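Local coordinates for protein nucleoporin nup120 (Schizosaccharomyces pombe, PDB 4GQ2) that serves as a structural component of the nuclear pore complex, whose nucleoporins can also dock transient nuclear transport factors, at residues 376-381 against 541-546; 439-444 against 465-470; 550-555 against 651-656; 679-684 against 793-798; 815-820 against 830-835. All blocks are in the same frame, centred on the assembly; numbering follows the deposited sequence.

Contact 1 of 5, residues 376-381 against 541-546; sequences IQKCNL and AFIRDP
The CA atoms of I376 and I543 stand 8.7 Å apart, too far for backbone pairing between strands 373-382 and 539-544, and the join is accordingly made by side chains alone. I543 carries it, with its two ends doing different work. CD1, at the end of the longer branch, rests against I376 CG2 at 3.8 Å, the two isoleucines crossing obliquely. I376 presents that methyl because CG1 lies anti to the carbonyl carbon (chi1 -79°), which puts CG2 anti to the backbone N. The shorter branch of I543 meets the far end of K378: I543 CG2 is 3.8 Å from K378 NZ, with K378 CE beside it at 3.9 Å. The lysine chain, extended beyond CG, runs past I543 in the opposite direction. In the order of the sheet, strands 390-395 and 3-11 come between these two, yet I543 also touches I365 on strand 361-370; this is consistent with two adjacent blades of the beta-propeller packing face against face, one of them built from strand 3-11 of the N terminus and strands 520-525, 532-536 and 539-544. With an alanine here, both branches of I543 are gone, and I376 CG2 and K378 CE would probably face a gap between the strands. Beyond the apolar part, K378 NZ reaches a water at 3.1 Å by a weak hydrogen bond, and the water in turn makes an equally weak one to D545 OD1 at 3.4 Å. K378 NZ and D545 OD1 are themselves 5.4 Å apart, so their opposite charges are linked through solvent rather than by direct contact.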
# COMPACT_ATOMS: atom_id res chain seq x y z
N ILE A 376 -15.66 14.59 19.87
CA ILE A 376 -14.64 15.31 20.62
C ILE A 376 -14.87 16.81 20.47
O ILE A 376 -15.10 17.30 19.36
CB ILE A 376 -13.21 14.90 20.19
CG1 ILE A 376 -12.80 13.57 20.85
CG2 ILE A 376 -12.19 15.94 20.62
CD1 ILE A 376 -13.39 12.34 20.21
N GLN A 377 -14.81 17.52 21.59
CA GLN A 377 -14.95 18.97 21.61
C GLN A 377 -13.74 19.64 22.26
O GLN A 377 -13.22 19.14 23.26
CB GLN A 377 -16.19 19.39 22.39
CG GLN A 377 -17.52 18.89 21.86
CD GLN A 377 -18.68 19.28 22.77
OE1 GLN A 377 -18.48 19.59 23.95
NE2 GLN A 377 -19.89 19.28 22.22
N LYS A 378 -13.31 20.75 21.68
CA LYS A 378 -12.33 21.64 22.32
C LYS A 378 -12.99 22.97 22.69
O LYS A 378 -13.85 23.47 21.96
CB LYS A 378 -11.15 21.91 21.39
CG LYS A 378 -10.06 20.86 21.41
CD LYS A 378 -8.90 21.28 20.52
CE LYS A 378 -7.77 20.27 20.59
NZ LYS A 378 -6.68 20.56 19.62
N CYS A 379 -12.58 23.52 23.83
CA CYS A 379 -12.99 24.86 24.23
C CYS A 379 -11.79 25.71 24.59
O CYS A 379 -11.03 25.37 25.51
CB CYS A 379 -13.96 24.82 25.42
SG CYS A 379 -14.15 26.42 26.27
N ASN A 380 -11.63 26.81 23.87
CA ASN A 380 -10.69 27.85 24.24
C ASN A 380 -11.37 28.85 25.16
O ASN A 380 -12.21 29.65 24.72
CB ASN A 380 -10.12 28.56 23.01
CG ASN A 380 -8.69 28.14 22.71
OD1 ASN A 380 -8.40 27.61 21.64
ND2 ASN A 380 -7.78 28.40 23.66
N LEU A 381 -11.03 28.77 26.45
CA LEU A 381 -11.57 29.69 27.45
C LEU A 381 -10.52 30.71 27.85
O LEU A 381 -9.33 30.38 27.96
CB LEU A 381 -12.08 28.92 28.66
N ALA A 541 -5.60 7.40 18.51
CA ALA A 541 -5.75 8.51 17.60
C ALA A 541 -5.24 9.80 18.24
O ALA A 541 -4.95 9.84 19.43
CB ALA A 541 -7.21 8.65 17.20
N PHE A 542 -5.09 10.84 17.42
CA PHE A 542 -4.86 12.19 17.94
C PHE A 542 -5.64 13.23 17.18
O PHE A 542 -6.02 13.01 16.03
CB PHE A 542 -3.38 12.57 17.98
CG PHE A 542 -2.46 11.58 17.35
CD1 PHE A 542 -2.31 11.52 15.97
CD2 PHE A 542 -1.73 10.71 18.14
CE1 PHE A 542 -1.46 10.59 15.39
CE2 PHE A 542 -0.87 9.78 17.57
CZ PHE A 542 -0.74 9.72 16.19
N ILE A 543 -5.88 14.35 17.84
CA ILE A 543 -6.63 15.45 17.24
C ILE A 543 -5.73 16.20 16.26
O ILE A 543 -4.51 16.27 16.45
CB ILE A 543 -7.19 16.40 18.34
CG1 ILE A 543 -8.10 15.62 19.29
CG2 ILE A 543 -7.96 17.56 17.73
CD1 ILE A 543 -8.46 16.34 20.57
N ARG A 544 -6.35 16.74 15.21
CA ARG A 544 -5.67 17.60 14.24
C ARG A 544 -6.65 18.55 13.57
O ARG A 544 -7.86 18.27 13.52
CB ARG A 544 -4.90 16.77 13.19
CG ARG A 544 -5.74 15.78 12.40
CD ARG A 544 -4.91 15.13 11.30
NE ARG A 544 -5.72 14.57 10.22
CZ ARG A 544 -6.29 15.29 9.25
NH1 ARG A 544 -6.14 16.62 9.22
NH2 ARG A 544 -7.01 14.69 8.31
N ASP A 545 -6.14 19.67 13.09
CA ASP A 545 -6.91 20.63 12.31
C ASP A 545 -6.99 20.16 10.87
O ASP A 545 -6.05 19.54 10.37
CB ASP A 545 -6.27 22.02 12.35
CG ASP A 545 -6.46 22.73 13.69
OD1 ASP A 545 -7.30 22.29 14.51
OD2 ASP A 545 -5.78 23.75 13.91
N PRO A 546 -8.11 20.45 10.19
CA PRO A 546 -8.20 20.11 8.77
C PRO A 546 -7.29 21.01 7.95
O PRO A 546 -7.10 22.18 8.32
CB PRO A 546 -9.67 20.39 8.42
CG PRO A 546 -10.37 20.70 9.70
CD PRO A 546 -9.31 21.17 10.65
O HOH W 1 -5.52 20.50 16.76

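Contact 2 of 5, residues 439-444 against 465-470; sequences VALLSF and SELKNA
L441 lays its CD2 methyl between two residues one helical turn apart, A470 and L467. The L441 CD2 to A470 CB distance is 3.9 Å, and L467 CD1 lies 4.0 Å from the same L441 CD2, so a single methyl accounts for both side-chain touches. The other branch also faces helix 464-478: L441 CD1 stands 4.0 Å from the backbone oxygen A470 O, a van der Waals approach of carbon to oxygen. Both leucines send CG anti to the backbone N (chi1 -169° in L441 and -175° in L467), which carries their branches out from the helices, and the two side chains slide past each other in opposite directions. The CA atoms of L441 and A470 are 8.2 Å apart, consistent with the small alanine opposite the leucine. The side-chain touches are all apolar, and the touching leucines are both buried. F459 on helix 453-459 also packs on L441, while F428 on helix 419-428 meets L467. On another side of helix 464-478, N469 packs on an apolar side chain of the other protein chain in the assembly. Two helices close in sequence, joined by leucine and alanine side chains and flanked by helices 419-428 and 453-459, are characteristic of a small helical bundle, here inserted between strands 390-395 and 520-525 of the beta-propeller.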
# COMPACT_ATOMS: atom_id res chain seq x y z
N VAL A 439 -10.36 -12.86 12.53
CA VAL A 439 -11.57 -13.45 13.10
C VAL A 439 -12.66 -13.63 12.05
O VAL A 439 -13.29 -14.67 12.00
CB VAL A 439 -12.09 -12.65 14.32
CG1 VAL A 439 -13.45 -13.16 14.77
CG2 VAL A 439 -11.09 -12.75 15.46
N ALA A 440 -12.85 -12.62 11.20
CA ALA A 440 -13.77 -12.74 10.07
C ALA A 440 -13.39 -13.93 9.17
O ALA A 440 -14.26 -14.66 8.71
CB ALA A 440 -13.80 -11.46 9.26
N LEU A 441 -12.09 -14.10 8.94
CA LEU A 441 -11.59 -15.21 8.13
C LEU A 441 -11.97 -16.59 8.71
O LEU A 441 -12.27 -17.51 7.95
CB LEU A 441 -10.07 -15.10 7.95
CG LEU A 441 -9.43 -16.03 6.92
CD1 LEU A 441 -10.09 -15.86 5.56
CD2 LEU A 441 -7.94 -15.78 6.84
N LEU A 442 -11.93 -16.71 10.04
CA LEU A 442 -12.38 -17.91 10.76
C LEU A 442 -13.80 -18.31 10.37
O LEU A 442 -14.06 -19.45 9.99
CB LEU A 442 -12.32 -17.67 12.26
CG LEU A 442 -11.30 -18.35 13.18
CD1 LEU A 442 -9.86 -18.01 12.84
CD2 LEU A 442 -11.61 -17.95 14.62
N SER A 443 -14.71 -17.35 10.48
CA SER A 443 -16.12 -17.53 10.16
C SER A 443 -16.35 -18.04 8.74
O SER A 443 -17.31 -18.77 8.48
CB SER A 443 -16.87 -16.21 10.40
OG SER A 443 -18.18 -16.24 9.88
N PHE A 444 -15.47 -17.65 7.82
CA PHE A 444 -15.56 -18.07 6.42
C PHE A 444 -14.86 -19.41 6.19
O PHE A 444 -14.47 -19.74 5.06
CB PHE A 444 -15.04 -16.96 5.48
CG PHE A 444 -16.07 -15.92 5.12
CD1 PHE A 444 -16.79 -15.25 6.11
CD2 PHE A 444 -16.32 -15.60 3.79
CE1 PHE A 444 -17.75 -14.30 5.78
CE2 PHE A 444 -17.28 -14.64 3.45
CZ PHE A 444 -17.99 -13.99 4.45
N SER A 465 1.10 -10.67 4.00
CA SER A 465 0.90 -11.17 2.64
C SER A 465 0.22 -12.53 2.67
O SER A 465 -0.67 -12.79 1.86
CB SER A 465 2.22 -11.27 1.88
OG SER A 465 2.68 -9.98 1.52
N GLU A 466 0.64 -13.38 3.61
CA GLU A 466 0.01 -14.67 3.81
C GLU A 466 -1.46 -14.49 4.20
O GLU A 466 -2.31 -15.25 3.74
CB GLU A 466 0.76 -15.51 4.85
CG GLU A 466 1.93 -16.32 4.27
CD GLU A 466 2.94 -16.77 5.32
OE1 GLU A 466 2.54 -17.13 6.45
OE2 GLU A 466 4.15 -16.77 5.00
N LEU A 467 -1.74 -13.47 5.01
CA LEU A 467 -3.11 -13.17 5.41
C LEU A 467 -3.97 -12.74 4.22
O LEU A 467 -5.09 -13.23 4.05
CB LEU A 467 -3.15 -12.09 6.51
CG LEU A 467 -4.52 -11.75 7.12
CD1 LEU A 467 -5.17 -12.98 7.74
CD2 LEU A 467 -4.39 -10.64 8.15
N LYS A 468 -3.42 -11.83 3.41
CA LYS A 468 -4.05 -11.38 2.17
C LYS A 468 -4.36 -12.55 1.24
O LYS A 468 -5.48 -12.66 0.74
CB LYS A 468 -3.16 -10.37 1.43
CG LYS A 468 -3.39 -8.93 1.86
CD LYS A 468 -3.06 -7.97 0.73
CE LYS A 468 -1.73 -7.29 0.96
NZ LYS A 468 -1.80 -6.42 2.17
N ASN A 469 -3.37 -13.41 1.03
CA ASN A 469 -3.53 -14.62 0.22
C ASN A 469 -4.56 -15.60 0.79
O ASN A 469 -5.27 -16.27 0.03
CB ASN A 469 -2.18 -15.30 0.02
CG ASN A 469 -1.18 -14.41 -0.70
OD1 ASN A 469 -1.55 -13.50 -1.44
ND2 ASN A 469 0.10 -14.67 -0.47
N ALA A 470 -4.63 -15.68 2.11
CA ALA A 470 -5.53 -16.60 2.78
C ALA A 470 -6.97 -16.10 2.63
O ALA A 470 -7.88 -16.90 2.41
CB ALA A 470 -5.14 -16.74 4.25

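Contact 3 of 5, residues 550-555 against 651-656; sequences ESFDEE and DSLIQR
F552 meets L653 and R656 in a helix-to-helix contact of the alpha-helical region that follows the propeller, where helix 548-553 approaches helix 646-658 with helix 571-585 close by. The main-chain separation is wide, 10.7 Å between the CA atoms of F552 and L653, and only long side chains bridge it. The tight part lies at the far end of the phenyl ring. L653 CD1 sits obliquely by the ring, 3.8 Å from F552 CZ and 4.0 Å from F552 CE2, and L653 CD2 adds a touch of 4.1 Å to F552 CE2, so both leucine methyls bear on one corner of the phenyl group. With CG anti to the carbonyl carbon (chi1 -76°), the F552 ring is swung out toward the other helix. Y575 adds an edge-to-face ring contact to F552 and touches L653 as well, while L578 of the same helix 571-585 packs on both. The looser side belongs to R656, which is only partly buried; S652 and Q655 lie on the outer side of the same helix. The arginine chain, bent at chi2 and chi3, brings NH2 to the edge of the phenyl ring, near the ring plane, and the guanidinium plane is turned 78° from the ring. This geometry is an edge approach and gives no evidence of a stack. R656 NH2 makes a weak hydrogen bond to Y575 OH and stands 4.0 Å from F552 CZ.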
# COMPACT_ATOMS: atom_id res chain seq x y z
N GLU A 550 -9.06 19.52 2.77
CA GLU A 550 -10.14 18.79 3.44
C GLU A 550 -11.45 19.58 3.46
O GLU A 550 -12.47 19.05 3.03
CB GLU A 550 -9.71 18.38 4.85
CG GLU A 550 -8.41 17.59 4.87
CD GLU A 550 -8.12 16.94 6.20
OE1 GLU A 550 -7.26 17.46 6.93
OE2 GLU A 550 -8.75 15.90 6.50
N SER A 551 -11.41 20.83 3.93
CA SER A 551 -12.57 21.74 3.87
C SER A 551 -13.20 21.82 2.47
O SER A 551 -14.42 21.82 2.33
CB SER A 551 -12.16 23.16 4.30
OG SER A 551 -11.39 23.14 5.49
N PHE A 552 -12.36 21.86 1.44
CA PHE A 552 -12.84 21.96 0.06
C PHE A 552 -13.39 20.65 -0.51
O PHE A 552 -14.09 20.65 -1.52
CB PHE A 552 -11.74 22.51 -0.86
CG PHE A 552 -11.55 23.99 -0.73
CD1 PHE A 552 -10.65 24.51 0.19
CD2 PHE A 552 -12.27 24.87 -1.53
CE1 PHE A 552 -10.47 25.87 0.31
CE2 PHE A 552 -12.09 26.24 -1.41
CZ PHE A 552 -11.19 26.73 -0.49
N ASP A 553 -13.07 19.53 0.14
CA ASP A 553 -13.56 18.22 -0.29
C ASP A 553 -14.97 17.97 0.23
O ASP A 553 -15.88 17.71 -0.56
CB ASP A 553 -12.62 17.11 0.20
CG ASP A 553 -12.83 15.80 -0.54
OD1 ASP A 553 -12.52 15.74 -1.75
OD2 ASP A 553 -13.28 14.82 0.10
N GLU A 554 -15.15 18.07 1.54
CA GLU A 554 -16.45 17.84 2.17
C GLU A 554 -17.36 19.07 2.07
O GLU A 554 -16.92 20.20 2.30
CB GLU A 554 -16.30 17.35 3.62
CG GLU A 554 -15.25 18.07 4.44
CD GLU A 554 -14.49 17.14 5.37
OE1 GLU A 554 -13.68 16.32 4.87
OE2 GLU A 554 -14.68 17.25 6.59
N GLU A 555 -18.62 18.81 1.73
CA GLU A 555 -19.62 19.83 1.36
C GLU A 555 -19.90 20.89 2.45
O GLU A 555 -19.33 20.82 3.54
CB GLU A 555 -20.94 19.12 0.97
CG GLU A 555 -20.79 17.82 0.19
CD GLU A 555 -20.41 18.03 -1.27
OE1 GLU A 555 -20.97 18.94 -1.92
OE2 GLU A 555 -19.55 17.27 -1.78
N ASP A 651 -6.51 29.91 -10.62
CA ASP A 651 -5.06 29.97 -10.50
C ASP A 651 -4.66 30.31 -9.07
O ASP A 651 -3.82 29.64 -8.49
CB ASP A 651 -4.49 30.99 -11.49
CG ASP A 651 -3.08 30.65 -11.94
OD1 ASP A 651 -2.18 30.56 -11.09
OD2 ASP A 651 -2.88 30.49 -13.16
N SER A 652 -5.29 31.34 -8.50
CA SER A 652 -5.03 31.77 -7.13
C SER A 652 -5.48 30.75 -6.09
O SER A 652 -4.76 30.48 -5.13
CB SER A 652 -5.69 33.12 -6.84
OG SER A 652 -5.13 34.14 -7.64
N LEU A 653 -6.68 30.20 -6.28
CA LEU A 653 -7.18 29.15 -5.39
C LEU A 653 -6.28 27.90 -5.43
O LEU A 653 -5.94 27.37 -4.37
CB LEU A 653 -8.63 28.80 -5.70
CG LEU A 653 -9.33 27.85 -4.71
CD1 LEU A 653 -9.12 28.27 -3.26
CD2 LEU A 653 -10.81 27.75 -5.01
N ILE A 654 -5.88 27.48 -6.63
CA ILE A 654 -4.93 26.37 -6.79
C ILE A 654 -3.61 26.68 -6.09
O ILE A 654 -2.98 25.79 -5.52
CB ILE A 654 -4.71 26.00 -8.27
CG1 ILE A 654 -5.92 25.22 -8.80
CG2 ILE A 654 -3.46 25.15 -8.47
CD1 ILE A 654 -6.12 25.33 -10.29
N GLN A 655 -3.21 27.95 -6.11
CA GLN A 655 -2.02 28.36 -5.38
C GLN A 655 -2.22 28.22 -3.87
O GLN A 655 -1.33 27.75 -3.18
CB GLN A 655 -1.59 29.79 -5.75
CG GLN A 655 -0.88 29.91 -7.10
CD GLN A 655 0.48 29.24 -7.13
OE1 GLN A 655 0.72 28.34 -7.94
NE2 GLN A 655 1.38 29.67 -6.24
N ARG A 656 -3.39 28.61 -3.38
CA ARG A 656 -3.71 28.48 -1.95
C ARG A 656 -3.68 27.03 -1.48
O ARG A 656 -3.13 26.73 -0.41
CB ARG A 656 -5.09 29.06 -1.62
CG ARG A 656 -5.11 30.55 -1.33
CD ARG A 656 -5.88 30.87 -0.06
NE ARG A 656 -7.31 30.59 -0.17
CZ ARG A 656 -8.13 30.40 0.87
NH1 ARG A 656 -7.66 30.44 2.11
NH2 ARG A 656 -9.41 30.14 0.66

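Contact 4 of 5, residues 679-684 against 793-798; sequences ARVLDS and ATVISS
Packing of the long helix 672-703 on the shorter helix 790-803 is made here by V681 and L682 against V795 and S798. The segment axes come within 10.1 Å and cross at -42°, and the nearest CA atoms, those of L682 and V795, are 6.7 Å apart. V795 CG1 faces both residues of the first helix: V681 CG1 lies 4.0 Å away, the two valines crossing at about a right angle, and L682 CD2 is slightly farther. L682 then reaches along to S798, its CD1 and CD2 each 4.0 Å from S798 CB. In the fold, this joins a helix of the Nup120 helical domain to one further down the chain, while A8 on strand 3-11 of the propeller packs on V681. Replacing L682 by a serine removes both terminal methyls, which would probably leave a gap beside V795 CG1 and S798 CB. S798 OG lies beside its own backbone N, opposite the carbonyl carbon (chi1 -57°), and this turns it back to donate to T794 O at 2.7 Å from above the carbonyl plane, 44° out of it. The hydroxyl is thereby satisfied within its own helix; T794 O also accepts from S798 N.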
# COMPACT_ATOMS: atom_id res chain seq x y z
N ALA A 679 2.05 8.60 7.47
CA ALA A 679 1.58 7.87 6.29
C ALA A 679 0.06 7.82 6.18
O ALA A 679 -0.48 7.98 5.09
CB ALA A 679 2.17 6.46 6.24
N ARG A 680 -0.62 7.61 7.30
CA ARG A 680 -2.08 7.55 7.29
C ARG A 680 -2.70 8.90 6.97
O ARG A 680 -3.62 8.99 6.16
CB ARG A 680 -2.61 6.95 8.60
CG ARG A 680 -2.34 5.46 8.70
CD ARG A 680 -2.71 4.83 10.04
NE ARG A 680 -2.45 3.39 10.01
CZ ARG A 680 -3.33 2.46 9.64
NH1 ARG A 680 -4.58 2.80 9.32
NH2 ARG A 680 -2.97 1.18 9.63
N VAL A 681 -2.17 9.96 7.59
CA VAL A 681 -2.65 11.31 7.31
C VAL A 681 -2.36 11.71 5.85
O VAL A 681 -3.24 12.24 5.17
CB VAL A 681 -2.07 12.35 8.29
CG1 VAL A 681 -2.40 13.77 7.84
CG2 VAL A 681 -2.60 12.11 9.70
N LEU A 682 -1.13 11.44 5.38
CA LEU A 682 -0.78 11.69 3.97
C LEU A 682 -1.72 10.99 3.00
O LEU A 682 -2.25 11.62 2.08
CB LEU A 682 0.68 11.29 3.68
CG LEU A 682 1.74 12.24 4.25
CD1 LEU A 682 3.14 11.72 3.97
CD2 LEU A 682 1.56 13.67 3.73
N ASP A 683 -1.94 9.69 3.20
CA ASP A 683 -2.83 8.91 2.34
C ASP A 683 -4.19 9.61 2.25
O ASP A 683 -4.75 9.78 1.17
CB ASP A 683 -2.98 7.49 2.91
CG ASP A 683 -3.96 6.65 2.11
OD1 ASP A 683 -3.56 6.10 1.07
OD2 ASP A 683 -5.12 6.52 2.54
N SER A 684 -4.69 10.03 3.41
CA SER A 684 -5.98 10.68 3.52
C SER A 684 -6.00 12.06 2.84
O SER A 684 -6.95 12.42 2.16
CB SER A 684 -6.39 10.76 4.99
OG SER A 684 -7.56 11.53 5.14
N ALA A 793 4.59 18.69 11.68
CA ALA A 793 5.71 19.23 10.90
C ALA A 793 6.09 18.31 9.76
O ALA A 793 6.40 18.77 8.66
CB ALA A 793 6.91 19.52 11.80
N THR A 794 6.08 17.00 10.01
CA THR A 794 6.44 16.03 8.98
C THR A 794 5.41 16.02 7.84
O THR A 794 5.78 16.11 6.66
CB THR A 794 6.67 14.63 9.58
OG1 THR A 794 7.67 14.73 10.60
CG2 THR A 794 7.14 13.63 8.52
N VAL A 795 4.13 15.98 8.20
CA VAL A 795 3.07 16.09 7.21
C VAL A 795 3.30 17.32 6.34
O VAL A 795 3.51 17.20 5.13
CB VAL A 795 1.68 16.14 7.87
CG1 VAL A 795 0.60 16.26 6.81
CG2 VAL A 795 1.45 14.90 8.73
N ILE A 796 3.29 18.49 6.98
CA ILE A 796 3.44 19.77 6.28
C ILE A 796 4.69 19.79 5.40
O ILE A 796 4.63 20.21 4.24
CB ILE A 796 3.41 20.97 7.28
CG1 ILE A 796 1.97 21.30 7.67
CG2 ILE A 796 4.09 22.20 6.71
CD1 ILE A 796 1.13 21.89 6.55
N SER A 797 5.81 19.32 5.93
CA SER A 797 7.06 19.26 5.16
C SER A 797 6.92 18.35 3.94
O SER A 797 7.34 18.72 2.84
CB SER A 797 8.22 18.79 6.04
OG SER A 797 8.34 19.61 7.18
N SER A 798 6.33 17.17 4.15
CA SER A 798 6.07 16.20 3.07
C SER A 798 5.22 16.82 1.98
O SER A 798 5.53 16.68 0.80
CB SER A 798 5.39 14.95 3.61
OG SER A 798 6.17 14.34 4.63

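Contact 5 of 5, residues 815-820 against 830-835; sequences ELVEKL and MQLIGW
L832, V817 and L820 carry nearly all of the contact: 55 Å² of L832 is buried by residues 815-820, against 30 Å² of V817 and 20 Å² of L820 buried in return. L832 is thus the residue set between the other two, which stand on neighbouring positions of one helix face. The closer meeting is methyl to methyl, L820 CD1 to L832 CD1 at 3.9 Å, with the two side chains crossing at about a right angle. Both leucines place CG anti to the carbonyl carbon (chi1 -76° in L820, -62° in L832), and each then extends through chi2, so that the CD1 ends project across the gap. V817 touches nearer the root of the same leucine: V817 CG2 lies 4.4 Å from L832 CB, a slack distance, although the CA atoms of V817 and L832 are the nearest pair at 7.6 Å. The tight point is therefore at the end of the L832 side chain and the looser one at its base. Other helices close round this core. L845 and I849 of helix 840-852 pack on V817, F773 of helix 770-777 packs on L820, and N738 of helix 719-739 touches L832. W835 N is bonded to L832 O at 3.0 Å, and the W835 indole sends NE1 to a hydrogen bond with E737. Two successive helices running in opposite directions, with a short connection and leucine and valine side chains between them, form an alpha-alpha hairpin, consistent with the alpha-solenoid character of a HEAT-repeat region.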
# COMPACT_ATOMS: atom_id res chain seq x y z
N GLU A 815 14.08 10.76 -6.52
CA GLU A 815 14.56 10.83 -5.15
C GLU A 815 14.04 9.67 -4.30
O GLU A 815 14.81 8.97 -3.65
CB GLU A 815 14.18 12.16 -4.50
CG GLU A 815 14.93 13.37 -5.05
CD GLU A 815 14.55 14.67 -4.36
OE1 GLU A 815 13.78 14.64 -3.38
OE2 GLU A 815 15.03 15.74 -4.81
N LEU A 816 12.72 9.48 -4.31
CA LEU A 816 12.13 8.44 -3.47
C LEU A 816 12.57 7.05 -3.92
O LEU A 816 13.04 6.26 -3.09
CB LEU A 816 10.60 8.56 -3.41
CG LEU A 816 9.87 7.44 -2.66
CD1 LEU A 816 10.39 7.30 -1.24
CD2 LEU A 816 8.36 7.68 -2.67
N VAL A 817 12.45 6.77 -5.22
CA VAL A 817 12.84 5.47 -5.78
C VAL A 817 14.32 5.17 -5.57
O VAL A 817 14.70 4.03 -5.24
CB VAL A 817 12.47 5.35 -7.28
CG1 VAL A 817 12.98 4.05 -7.87
CG2 VAL A 817 10.96 5.44 -7.47
N GLU A 818 15.16 6.21 -5.72
CA GLU A 818 16.60 6.06 -5.53
C GLU A 818 16.92 5.60 -4.11
O GLU A 818 17.75 4.71 -3.92
CB GLU A 818 17.34 7.37 -5.88
CG GLU A 818 18.84 7.22 -6.12
CD GLU A 818 19.69 7.56 -4.91
OE1 GLU A 818 19.15 8.04 -3.89
OE2 GLU A 818 20.92 7.37 -4.98
N LYS A 819 16.23 6.17 -3.13
CA LYS A 819 16.41 5.77 -1.73
C LYS A 819 15.92 4.35 -1.47
O LYS A 819 16.57 3.58 -0.74
CB LYS A 819 15.70 6.74 -0.78
CG LYS A 819 16.44 8.05 -0.57
CD LYS A 819 17.76 7.83 0.17
CE LYS A 819 18.42 9.15 0.54
NZ LYS A 819 18.55 10.06 -0.63
N LEU A 820 14.79 4.00 -2.07
CA LEU A 820 14.26 2.64 -1.95
C LEU A 820 15.28 1.65 -2.49
O LEU A 820 15.52 0.60 -1.89
CB LEU A 820 12.92 2.50 -2.69
CG LEU A 820 11.67 3.10 -2.02
CD1 LEU A 820 10.48 3.11 -2.98
CD2 LEU A 820 11.32 2.35 -0.75
N MET A 830 10.56 -1.67 -8.79
CA MET A 830 10.06 -2.28 -10.02
C MET A 830 8.56 -2.00 -10.20
O MET A 830 8.10 -1.75 -11.31
CB MET A 830 10.34 -3.79 -10.00
CG MET A 830 10.07 -4.48 -11.33
SD MET A 830 11.17 -3.93 -12.65
CE MET A 830 10.59 -4.98 -13.98
N GLN A 831 7.83 -2.03 -9.10
CA GLN A 831 6.42 -1.71 -9.11
C GLN A 831 6.23 -0.26 -9.55
O GLN A 831 5.27 0.05 -10.26
CB GLN A 831 5.84 -1.89 -7.69
CG GLN A 831 4.45 -2.50 -7.63
CD GLN A 831 4.47 -4.01 -7.79
OE1 GLN A 831 5.46 -4.67 -7.47
NE2 GLN A 831 3.37 -4.57 -8.29
N LEU A 832 7.16 0.60 -9.13
CA LEU A 832 7.05 2.06 -9.33
C LEU A 832 7.79 2.58 -10.55
O LEU A 832 7.75 3.79 -10.84
CB LEU A 832 7.55 2.80 -8.08
CG LEU A 832 6.80 2.57 -6.77
CD1 LEU A 832 7.63 3.09 -5.60
CD2 LEU A 832 5.41 3.21 -6.79
N ILE A 833 8.48 1.69 -11.26
CA ILE A 833 9.40 2.10 -12.33
C ILE A 833 8.76 2.93 -13.46
O ILE A 833 9.44 3.71 -14.10
CB ILE A 833 10.16 0.88 -12.91
CG1 ILE A 833 11.51 1.33 -13.50
CG2 ILE A 833 9.28 0.08 -13.89
CD1 ILE A 833 12.47 0.19 -13.78
N GLY A 834 7.46 2.78 -13.67
CA GLY A 834 6.78 3.50 -14.75
C GLY A 834 6.59 4.99 -14.48
O GLY A 834 6.24 5.74 -15.37
N TRP A 835 6.83 5.40 -13.24
CA TRP A 835 6.73 6.80 -12.81
C TRP A 835 7.99 7.59 -13.03
O TRP A 835 7.94 8.82 -13.08
CB TRP A 835 6.36 6.87 -11.34
CG TRP A 835 4.98 6.38 -11.02
CD1 TRP A 835 4.63 5.21 -10.36
CD2 TRP A 835 3.69 7.04 -11.32
NE1 TRP A 835 3.26 5.10 -10.24
CE2 TRP A 835 2.64 6.17 -10.79
CE3 TRP A 835 3.32 8.23 -11.95
CZ2 TRP A 835 1.29 6.49 -10.89
CZ3 TRP A 835 1.96 8.54 -12.04
CH2 TRP A 835 0.97 7.69 -11.53

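How the contacts relate
From the N terminus, strand 3-11 enters the propeller beside strand 539-544, and contact 1 closes a loop of 159 residues between two parts of the propeller, probably adjacent blades. Contact 2, in helices carried by that loop, is nested inside it and closes 20 residues, about 21 Å away between nearest atoms. Contacts 3, 4 and 5 follow in series, closing loops of 95, 108 and 9 residues, and none crosses another. R544 links the propeller strand of contact 1 to the helices of contacts 3 and 4, through a salt bridge from R544 NH1 to E550 OE1 (2.7 Å) and packing on V681. Contact 5 continues toward the C-terminal helices, about 9 Å from contact 4 between nearest atoms.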